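Local coordinates for protein squalene synthase HpnC (Alicyclobacillus acidocaldarius subsp. acidocaldarius, PDB 4HD1) that probably acts as a prenyltransferase of the squalene and phytoene synthase family, joining isoprenoid diphosphates head to head, at residues Met171-Ile174 with Asp175-Leu178; Ala195-Asp198 with Asp199-Arg203; Ala254-Arg258 with Gln259-Pro263. All coordinates share one frame; numbering follows the deposited sequence.

Contact 1. Residues Met171-Ile174 with Asp175-Leu178; sequences MQDI and DRDL
Asp173 and Asp177 are joined through the main chain at the break between helix 152-172 and helix 174-179. Asp173 departs from helical geometry at the N-cap position, its side chain making no capping bond, and the chain turns straight into the next helix. The new helix is set by two successive i to i+4 bonds: Asp177 N donates to Asp173 O at 3.0 Å, and Leu178 N to Ile174 O at 2.9 Å.

The two carboxylates are spaced by this turn. In each aspartate CG lies anti to the carbonyl carbon, beside its own backbone N (chi1 -71° in Asp173, -72° in Asp177). Asp177 is thereby folded back over the carbonyl that its own amide grips: its OD2 lies 3.2 Å from Asp173 O, an approach of two acceptors and no bond. Asp173 OD2 stays 5.5 Å from Asp177 OD2. The exposed Arg176 brings its NH1 to 4.3 Å from Asp173 OD2, which lies well out of the guanidinium plane, a proximity of charges with no N-H aimed at the oxygen. Asp175 takes no share in this pair; its carboxylate is held by a salt bridge to Arg203. Ile174 packs on Val185.

The spacing Asp173-x-x-x-Asp177, with Asn169 one turn earlier, corresponds to what is probably the second aspartate-rich motif of squalene and phytoene synthases, whose carboxylates in relatives help bind the magnesium ions of the substrate diphosphate. Two nearby carboxylates one turn apart are consistent with such a role here.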
HETATM    1  N   MSE A 171      12.941  -2.684  -3.045  1.00 75.05           N
HETATM    2  CA  MSE A 171      14.398  -2.697  -3.176  1.00 78.60           C
HETATM    3  C   MSE A 171      15.106  -3.327  -1.977  1.00 79.09           C
HETATM    4  O   MSE A 171      16.063  -4.077  -2.150  1.00 82.69           O
HETATM    5  CB  MSE A 171      14.942  -1.300  -3.479  1.00 74.97           C
HETATM    6  CG  MSE A 171      14.464  -0.709  -4.807  1.00 79.48           C
HETATM    7 SE   MSE A 171      14.730  -1.864  -6.371  1.00 87.75          SE
HETATM    8  CE  MSE A 171      12.961  -2.683  -6.538  1.00 79.48           C
ATOM      9  N   GLN A 172      14.631  -3.044  -0.769  1.00 77.15           N
ATOM     10  CA  GLN A 172      15.199  -3.689   0.413  1.00 79.32           C
ATOM     11  C   GLN A 172      14.761  -5.156   0.557  1.00 80.92           C
ATOM     12  O   GLN A 172      15.276  -5.870   1.415  1.00 78.74           O
ATOM     13  CB  GLN A 172      14.883  -2.898   1.686  1.00 79.34           C
ATOM     14  CG  GLN A 172      13.464  -3.071   2.204  1.00 82.10           C
ATOM     15  CD  GLN A 172      13.317  -2.723   3.677  1.00 88.98           C
ATOM     16  OE1 GLN A 172      14.288  -2.393   4.361  1.00 93.23           O
ATOM     17  NE2 GLN A 172      12.090  -2.806   4.176  1.00 93.10           N
ATOM     18  N   ASP A 173      13.827  -5.598  -0.287  1.00 79.77           N
ATOM     19  CA  ASP A 173      13.259  -6.948  -0.181  1.00 84.79           C
ATOM     20  C   ASP A 173      13.501  -7.846  -1.399  1.00 86.03           C
ATOM     21  O   ASP A 173      12.733  -8.772  -1.639  1.00 89.81           O
ATOM     22  CB  ASP A 173      11.749  -6.881   0.101  1.00 85.00           C
ATOM     23  CG  ASP A 173      11.421  -6.400   1.510  1.00 87.71           C
ATOM     24  OD1 ASP A 173      12.312  -6.395   2.388  1.00 94.17           O
ATOM     25  OD2 ASP A 173      10.251  -6.033   1.739  1.00 85.31           O
ATOM     26  N   ILE A 174      14.562  -7.579  -2.156  1.00 88.77           N
ATOM     27  CA  ILE A 174      14.898  -8.394  -3.329  1.00 90.21           C
ATOM     28  C   ILE A 174      15.030  -9.878  -2.953  1.00 91.31           C
ATOM     29  O   ILE A 174      14.492 -10.748  -3.643  1.00 87.87           O
ATOM     30  CB  ILE A 174      16.197  -7.909  -4.030  1.00 89.94           C
ATOM     31  CG1 ILE A 174      16.155  -6.406  -4.345  1.00 88.24           C
ATOM     32  CG2 ILE A 174      16.467  -8.707  -5.297  1.00 88.97           C
ATOM     33  CD1 ILE A 174      15.081  -5.978  -5.323  1.00 86.57           C
ATOM     34  N   ASP A 175      15.734 -10.153  -1.853  1.00 91.95           N
ATOM     35  CA  ASP A 175      15.931 -11.521  -1.370  1.00 91.76           C
ATOM     36  C   ASP A 175      14.625 -12.213  -1.006  1.00 92.74           C
ATOM     37  O   ASP A 175      14.338 -13.303  -1.506  1.00 94.83           O
ATOM     38  CB  ASP A 175      16.893 -11.556  -0.178  1.00 94.32           C
ATOM     39  CG  ASP A 175      18.178 -12.323  -0.473  1.00 99.23           C
ATOM     40  OD1 ASP A 175      18.320 -12.919  -1.567  1.00 95.24           O
ATOM     41  OD2 ASP A 175      19.054 -12.341   0.415  1.00101.83           O
ATOM     42  N   ARG A 176      13.840 -11.573  -0.140  1.00 90.90           N
ATOM     43  CA  ARG A 176      12.547 -12.107   0.280  1.00 91.63           C
ATOM     44  C   ARG A 176      11.670 -12.446  -0.928  1.00 90.40           C
ATOM     45  O   ARG A 176      11.103 -13.538  -0.994  1.00 90.65           O
ATOM     46  CB  ARG A 176      11.831 -11.122   1.215  1.00 92.68           C
ATOM     47  CG  ARG A 176      10.498 -11.621   1.758  1.00 97.83           C
ATOM     48  CD  ARG A 176       9.863 -10.618   2.709  1.00108.68           C
ATOM     49  NE  ARG A 176      10.557 -10.562   3.997  1.00116.72           N
ATOM     50  CZ  ARG A 176      10.270  -9.704   4.975  1.00121.46           C
ATOM     51  NH1 ARG A 176       9.296  -8.813   4.830  1.00122.84           N
ATOM     52  NH2 ARG A 176      10.961  -9.735   6.107  1.00125.60           N
ATOM     53  N   ASP A 177      11.587 -11.513  -1.879  1.00 88.72           N
ATOM     54  CA  ASP A 177      10.745 -11.657  -3.068  1.00 88.33           C
ATOM     55  C   ASP A 177      11.227 -12.770  -3.988  1.00 89.18           C
ATOM     56  O   ASP A 177      10.416 -13.485  -4.585  1.00 86.90           O
ATOM     57  CB  ASP A 177      10.663 -10.336  -3.843  1.00 87.29           C
ATOM     58  CG  ASP A 177       9.820  -9.279  -3.130  1.00 91.69           C
ATOM     59  OD1 ASP A 177       8.904  -9.660  -2.369  1.00 83.34           O
ATOM     60  OD2 ASP A 177      10.074  -8.064  -3.338  1.00 96.71           O
ATOM     61  N   LEU A 178      12.546 -12.905  -4.103  1.00 91.66           N
ATOM     62  CA  LEU A 178      13.154 -13.945  -4.928  1.00 94.50           C
ATOM     63  C   LEU A 178      12.741 -15.325  -4.431  1.00 92.88           C
ATOM     64  O   LEU A 178      12.305 -16.165  -5.214  1.00 86.44           O
ATOM     65  CB  LEU A 178      14.678 -13.812  -4.934  1.00 93.38           C
ATOM     66  CG  LEU A 178      15.459 -14.760  -5.846  1.00 98.20           C
ATOM     67  CD1 LEU A 178      15.238 -14.422  -7.315  1.00 96.63           C
ATOM     68  CD2 LEU A 178      16.938 -14.716  -5.496  1.00 97.83           C
TER

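Contact 2. Residues Ala195-Asp198 with Asp199-Arg203; sequences ATLD and DIRAR
The guanidinium of Arg201 receives Asp198 OD2 at its edge, near its plane, while Leu197 CB approaches it obliquely. The salt bridge is long, 3.8 Å from Asp198 OD2 to Arg201 NH1, and the carboxylate stands 77° from the guanidinium plane, so the two groups do not pair side by side. Leu197 CB is closer to the same nitrogen, 3.4 Å from Arg201 NH1. The arginine chain, extended from CG to NE, runs back along the turn to bring NH1 beside Leu197 CB.

The second flat group, the Asp199 carboxylate, is buried and used at both oxygens. Its CG lies beside its own backbone N (chi1 -70°), which turns OD2 back to Thr196 N. OD2 accepts Thr196 N at 3.0 Å in a nearly straight bond (165°), met on the anti side and tilted out of the carboxylate plane; Ala195 CB packs 3.4 Å from the same OD2. OD1 forms a salt bridge with Arg204. In return Asp199 N gives Thr196 O a weak bond of 3.2 Å, but Thr196 OG1 lies 3.9 Å from Asp199 N, so the reciprocal bond of a full capping box is absent. With an alanine here instead of Asp199, Thr196 N would probably lose its acceptor and Arg204 its carboxylate mate, and the segment leading into helix 197-201 would be less firmly held.

The short helix 197-201 ends in a Schellman motif with Arg203 as the C-prime residue, Arg203 N bonding Ile200 O at 3.0 Å and Arg204 N bonding Asp199 O. Ala195, Leu197 and Ile200 all rest on Leu190 of helix 187-191, Ile183 from a loop meets Leu197 and Arg201, and Arg203 lies against Leu178 of helix 174-179.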
ATOM      1  N   ALA A 195      23.268  -5.747 -16.990  1.00131.77           N
ATOM      2  CA  ALA A 195      22.917  -6.841 -16.092  1.00129.68           C
ATOM      3  C   ALA A 195      21.646  -7.527 -16.587  1.00124.19           C
ATOM      4  O   ALA A 195      20.974  -7.025 -17.490  1.00125.76           O
ATOM      5  CB  ALA A 195      22.739  -6.329 -14.669  1.00120.28           C
ATOM      6  N   THR A 196      21.328  -8.684 -16.003  1.00121.06           N
ATOM      7  CA  THR A 196      20.127  -9.430 -16.367  1.00123.95           C
ATOM      8  C   THR A 196      19.417  -9.931 -15.118  1.00118.87           C
ATOM      9  O   THR A 196      19.950  -9.830 -14.012  1.00122.41           O
ATOM     10  CB  THR A 196      20.465 -10.648 -17.241  1.00124.90           C
ATOM     11  OG1 THR A 196      21.508 -11.402 -16.612  1.00118.17           O
ATOM     12  CG2 THR A 196      20.904 -10.217 -18.638  1.00129.29           C
ATOM     13  N   LEU A 197      18.216 -10.477 -15.303  1.00119.70           N
ATOM     14  CA  LEU A 197      17.458 -11.072 -14.203  1.00120.33           C
ATOM     15  C   LEU A 197      18.178 -12.288 -13.604  1.00121.09           C
ATOM     16  O   LEU A 197      17.980 -12.613 -12.430  1.00113.62           O
ATOM     17  CB  LEU A 197      16.050 -11.460 -14.664  1.00119.31           C
ATOM     18  CG  LEU A 197      15.042 -10.360 -15.043  1.00105.31           C
ATOM     19  CD1 LEU A 197      13.872 -11.000 -15.771  1.00 87.11           C
ATOM     20  CD2 LEU A 197      14.545  -9.575 -13.835  1.00100.74           C
ATOM     21  N   ASP A 198      19.013 -12.943 -14.415  1.00123.29           N
ATOM     22  CA  ASP A 198      19.833 -14.072 -13.963  1.00121.25           C
ATOM     23  C   ASP A 198      20.783 -13.695 -12.830  1.00114.21           C
ATOM     24  O   ASP A 198      21.015 -14.494 -11.923  1.00108.49           O
ATOM     25  CB  ASP A 198      20.620 -14.686 -15.130  1.00123.17           C
ATOM     26  CG  ASP A 198      19.920 -15.889 -15.744  1.00124.67           C
ATOM     27  OD1 ASP A 198      20.292 -16.278 -16.873  1.00132.24           O
ATOM     28  OD2 ASP A 198      19.007 -16.455 -15.103  1.00110.40           O
ATOM     29  N   ASP A 199      21.327 -12.479 -12.890  1.00116.17           N
ATOM     30  CA  ASP A 199      22.162 -11.944 -11.815  1.00116.35           C
ATOM     31  C   ASP A 199      21.397 -11.917 -10.493  1.00109.18           C
ATOM     32  O   ASP A 199      21.934 -12.294  -9.449  1.00106.87           O
ATOM     33  CB  ASP A 199      22.653 -10.534 -12.158  1.00119.08           C
ATOM     34  CG  ASP A 199      23.674 -10.517 -13.283  1.00126.24           C
ATOM     35  OD1 ASP A 199      24.594 -11.369 -13.279  1.00123.10           O
ATOM     36  OD2 ASP A 199      23.565  -9.632 -14.163  1.00117.05           O
ATOM     37  N   ILE A 200      20.140 -11.473 -10.557  1.00105.44           N
ATOM     38  CA  ILE A 200      19.264 -11.391  -9.389  1.00105.01           C
ATOM     39  C   ILE A 200      18.961 -12.792  -8.855  1.00102.78           C
ATOM     40  O   ILE A 200      19.015 -13.028  -7.645  1.00105.99           O
ATOM     41  CB  ILE A 200      17.945 -10.630  -9.710  1.00103.68           C
ATOM     42  CG1 ILE A 200      18.221  -9.205 -10.227  1.00 96.93           C
ATOM     43  CG2 ILE A 200      16.999 -10.619  -8.513  1.00102.45           C
ATOM     44  CD1 ILE A 200      18.971  -8.293  -9.269  1.00 96.59           C
ATOM     45  N   ARG A 201      18.650 -13.713  -9.765  1.00101.91           N
ATOM     46  CA  ARG A 201      18.376 -15.105  -9.406  1.00109.25           C
ATOM     47  C   ARG A 201      19.603 -15.758  -8.753  1.00106.89           C
ATOM     48  O   ARG A 201      19.479 -16.459  -7.745  1.00109.51           O
ATOM     49  CB  ARG A 201      17.893 -15.908 -10.634  1.00106.97           C
ATOM     50  CG  ARG A 201      16.555 -15.420 -11.202  1.00108.74           C
ATOM     51  CD  ARG A 201      16.071 -16.285 -12.367  1.00109.27           C
ATOM     52  NE  ARG A 201      14.772 -15.814 -12.876  1.00121.85           N
ATOM     53  CZ  ARG A 201      14.590 -15.130 -14.011  1.00122.15           C
ATOM     54  NH1 ARG A 201      15.628 -14.846 -14.801  1.00127.40           N
ATOM     55  NH2 ARG A 201      13.362 -14.748 -14.366  1.00128.25           N
ATOM     56  N   ALA A 202      20.784 -15.497  -9.320  1.00106.53           N
ATOM     57  CA  ALA A 202      22.050 -16.007  -8.780  1.00109.10           C
ATOM     58  C   ALA A 202      22.623 -15.095  -7.687  1.00108.70           C
ATOM     59  O   ALA A 202      23.807 -15.187  -7.347  1.00111.75           O
ATOM     60  CB  ALA A 202      23.062 -16.207  -9.902  1.00107.61           C
ATOM     61  N   ARG A 203      21.774 -14.216  -7.150  1.00107.17           N
ATOM     62  CA  ARG A 203      22.110 -13.333  -6.019  1.00111.25           C
ATOM     63  C   ARG A 203      23.482 -12.655  -6.141  1.00111.94           C
ATOM     64  O   ARG A 203      24.199 -12.479  -5.132  1.00118.98           O
ATOM     65  CB  ARG A 203      21.969 -14.089  -4.685  1.00110.57           C
ATOM     66  CG  ARG A 203      20.573 -14.682  -4.472  1.00109.52           C
ATOM     67  CD  ARG A 203      20.470 -15.566  -3.235  1.00110.54           C
ATOM     68  NE  ARG A 203      20.336 -14.790  -2.004  1.00117.01           N
ATOM     69  CZ  ARG A 203      21.303 -14.629  -1.106  1.00118.77           C
ATOM     70  NH1 ARG A 203      22.490 -15.195  -1.287  1.00116.93           N
ATOM     71  NH2 ARG A 203      21.083 -13.907  -0.019  1.00118.89           N
TER

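Contact 3. Residues Ala254-Arg258 with Gln259-Pro263; sequences AAIRR and QGYNP
Tyr261 lays one face of its ring against the backbone of Arg257 and carries its hydroxyl along that residue's side chain. Arg257 CA sits over this face, 4.2 Å from the ring centroid and 20° off the normal, a CH-pi contact. Farther out, Tyr261 OH touches Arg257 CG at 3.3 Å and lies at the edge of the guanidinium, in plane, with the two flat groups 82° apart. The arginine's NH2 is bonded elsewhere, to Gln221 of helix 207-227. The Ile256 and Tyr261 side chains cross at about a right angle, Ile256 CG2 3.8 Å from Tyr261 CD2.

The reversal of the chain that brings Tyr261 here is a Schellman motif that ends helix 236-257. Gly260, at positive phi, is its C-prime residue; Tyr261 N bonds Ile256 O at 3.0 Å and Gly260 N bonds Arg257 O at 3.1 Å. Tyr261 itself has positive phi, and its chi1 of -52° then turns the ring back over Arg257. Ile256 O also takes Gln259 N, at 3.0 Å, and its two donors arrive from opposite faces of the carbonyl plane.

The Gln259 side chain reaches back to the carbonyl of Ala255. With CG anti to the carbonyl carbon and the chain extended beyond it, the amide comes back along the helix end, and NE2 donates to Ala255 O at 2.8 Å from above the carbonyl plane, well out of it.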
ATOM      1  N   ALA A 254      18.349   5.219   2.481  1.00 84.05           N
ATOM      2  CA  ALA A 254      19.635   5.558   3.082  1.00 84.68           C
ATOM      3  C   ALA A 254      20.424   4.320   3.501  1.00 82.75           C
ATOM      4  O   ALA A 254      21.639   4.283   3.349  1.00 88.17           O
ATOM      5  CB  ALA A 254      19.439   6.506   4.261  1.00 82.95           C
ATOM      6  N   ALA A 255      19.731   3.304   4.009  1.00 81.72           N
ATOM      7  CA  ALA A 255      20.373   2.037   4.372  1.00 87.29           C
ATOM      8  C   ALA A 255      20.854   1.261   3.142  1.00 90.75           C
ATOM      9  O   ALA A 255      21.880   0.578   3.201  1.00100.06           O
ATOM     10  CB  ALA A 255      19.440   1.180   5.213  1.00 82.59           C
ATOM     11  N   ILE A 256      20.110   1.366   2.040  1.00 86.67           N
ATOM     12  CA  ILE A 256      20.489   0.737   0.770  1.00 86.62           C
ATOM     13  C   ILE A 256      21.761   1.387   0.223  1.00 87.55           C
ATOM     14  O   ILE A 256      22.692   0.693  -0.196  1.00 88.20           O
ATOM     15  CB  ILE A 256      19.335   0.792  -0.264  1.00 85.06           C
ATOM     16  CG1 ILE A 256      18.197  -0.148   0.159  1.00 79.24           C
ATOM     17  CG2 ILE A 256      19.825   0.422  -1.663  1.00 79.80           C
ATOM     18  CD1 ILE A 256      16.872   0.126  -0.520  1.00 76.14           C
ATOM     19  N   ARG A 257      21.795   2.717   0.253  1.00 87.12           N
ATOM     20  CA  ARG A 257      22.980   3.486  -0.129  1.00 91.48           C
ATOM     21  C   ARG A 257      24.187   3.115   0.735  1.00 91.86           C
ATOM     22  O   ARG A 257      25.293   2.940   0.224  1.00 90.83           O
ATOM     23  CB  ARG A 257      22.706   4.990  -0.028  1.00 85.02           C
ATOM     24  CG  ARG A 257      21.629   5.488  -0.974  1.00 80.75           C
ATOM     25  CD  ARG A 257      21.749   6.980  -1.208  1.00 83.21           C
ATOM     26  NE  ARG A 257      20.535   7.514  -1.817  1.00 85.29           N
ATOM     27  CZ  ARG A 257      19.506   8.003  -1.130  1.00 85.09           C
ATOM     28  NH1 ARG A 257      19.544   8.034   0.196  1.00 87.88           N
ATOM     29  NH2 ARG A 257      18.438   8.466  -1.769  1.00 77.64           N
ATOM     30  N   ARG A 258      23.949   2.982   2.039  1.00 91.67           N
ATOM     31  CA  ARG A 258      24.974   2.613   3.013  1.00 99.47           C
ATOM     32  C   ARG A 258      25.320   1.118   2.936  1.00105.63           C
ATOM     33  O   ARG A 258      26.072   0.602   3.766  1.00112.72           O
ATOM     34  CB  ARG A 258      24.481   2.977   4.419  1.00105.22           C
ATOM     35  CG  ARG A 258      25.514   2.874   5.535  1.00112.17           C
ATOM     36  CD  ARG A 258      24.849   2.478   6.847  1.00119.67           C
ATOM     37  NE  ARG A 258      23.744   3.372   7.197  1.00116.68           N
ATOM     38  CZ  ARG A 258      22.499   2.977   7.467  1.00109.78           C
ATOM     39  NH1 ARG A 258      22.168   1.687   7.434  1.00102.10           N
ATOM     40  NH2 ARG A 258      21.579   3.882   7.773  1.00 99.09           N
ATOM     41  N   GLN A 259      24.765   0.425   1.945  1.00107.98           N
ATOM     42  CA  GLN A 259      25.104  -0.974   1.688  1.00109.83           C
ATOM     43  C   GLN A 259      25.636  -1.149   0.271  1.00104.51           C
ATOM     44  O   GLN A 259      25.705  -2.268  -0.240  1.00102.66           O
ATOM     45  CB  GLN A 259      23.896  -1.884   1.927  1.00108.20           C
ATOM     46  CG  GLN A 259      23.705  -2.282   3.383  1.00115.11           C
ATOM     47  CD  GLN A 259      22.351  -2.916   3.646  1.00116.35           C
ATOM     48  OE1 GLN A 259      22.266  -4.081   4.032  1.00118.34           O
ATOM     49  NE2 GLN A 259      21.286  -2.152   3.434  1.00115.10           N
ATOM     50  N   GLY A 260      26.012  -0.032  -0.349  1.00100.98           N
ATOM     51  CA  GLY A 260      26.538  -0.024  -1.711  1.00100.11           C
ATOM     52  C   GLY A 260      25.575  -0.602  -2.730  1.00 98.14           C
ATOM     53  O   GLY A 260      26.001  -1.190  -3.723  1.00 99.59           O
ATOM     54  N   TYR A 261      24.277  -0.440  -2.471  1.00 93.03           N
ATOM     55  CA  TYR A 261      23.214  -0.908  -3.365  1.00 92.09           C
ATOM     56  C   TYR A 261      23.254  -2.429  -3.564  1.00 94.05           C
ATOM     57  O   TYR A 261      23.025  -2.947  -4.666  1.00 97.46           O
ATOM     58  CB  TYR A 261      23.239  -0.130  -4.692  1.00 93.34           C
ATOM     59  CG  TYR A 261      23.223   1.369  -4.487  1.00 91.61           C
ATOM     60  CD1 TYR A 261      24.408   2.102  -4.459  1.00 94.52           C
ATOM     61  CD2 TYR A 261      22.024   2.049  -4.290  1.00 89.50           C
ATOM     62  CE1 TYR A 261      24.400   3.472  -4.254  1.00 94.98           C
ATOM     63  CE2 TYR A 261      22.004   3.421  -4.087  1.00 89.44           C
ATOM     64  CZ  TYR A 261      23.193   4.127  -4.070  1.00 91.70           C
ATOM     65  OH  TYR A 261      23.177   5.487  -3.867  1.00 86.20           O
ATOM     66  N   ASN A 262      23.541  -3.131  -2.471  1.00 92.69           N
ATOM     67  CA  ASN A 262      23.652  -4.580  -2.469  1.00100.21           C
ATOM     68  C   ASN A 262      22.563  -5.238  -1.614  1.00 99.88           C
ATOM     69  O   ASN A 262      22.626  -5.182  -0.383  1.00101.63           O
ATOM     70  CB  ASN A 262      25.050  -4.996  -1.978  1.00101.25           C
ATOM     71  CG  ASN A 262      25.192  -6.500  -1.798  1.00105.67           C
ATOM     72  OD1 ASN A 262      25.044  -7.270  -2.745  1.00109.36           O
ATOM     73  ND2 ASN A 262      25.483  -6.924  -0.575  1.00101.75           N
ATOM     74  N   PRO A 263      21.553  -5.857  -2.261  1.00103.31           N
ATOM     75  CA  PRO A 263      20.666  -6.741  -1.505  1.00103.42           C
ATOM     76  C   PRO A 263      21.407  -8.054  -1.224  1.00108.29           C
ATOM     77  O   PRO A 263      22.626  -8.113  -1.395  1.00114.79           O
ATOM     78  CB  PRO A 263      19.497  -6.958  -2.466  1.00103.55           C
ATOM     79  CG  PRO A 263      20.109  -6.839  -3.824  1.00104.75           C
ATOM     80  CD  PRO A 263      21.182  -5.790  -3.690  1.00104.36           C
TER

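How the contacts relate
Contact 1 touches both of the others. Toward contact 2, whose centre is 12 Å away, a salt bridge of 2.6 Å joins Asp175 OD2 to Arg203 NH2, and Ile174 CG2 packs on Ile200 CG2 at 3.8 Å. Toward contact 3, with centres 13 Å apart, Ile174 CB meets Pro263 CB and Met171 CB meets Ile256 CD1, each pair at 3.8 Å. Contacts 2 and 3 do not touch, their nearest atoms being about 6 Å apart. Ile174 thus links residues 195-203 and 254-263 to the turn that bears the probable aspartate-rich motif, the part for which a place in the active site can be inferred, from its probable metal-binding aspartates.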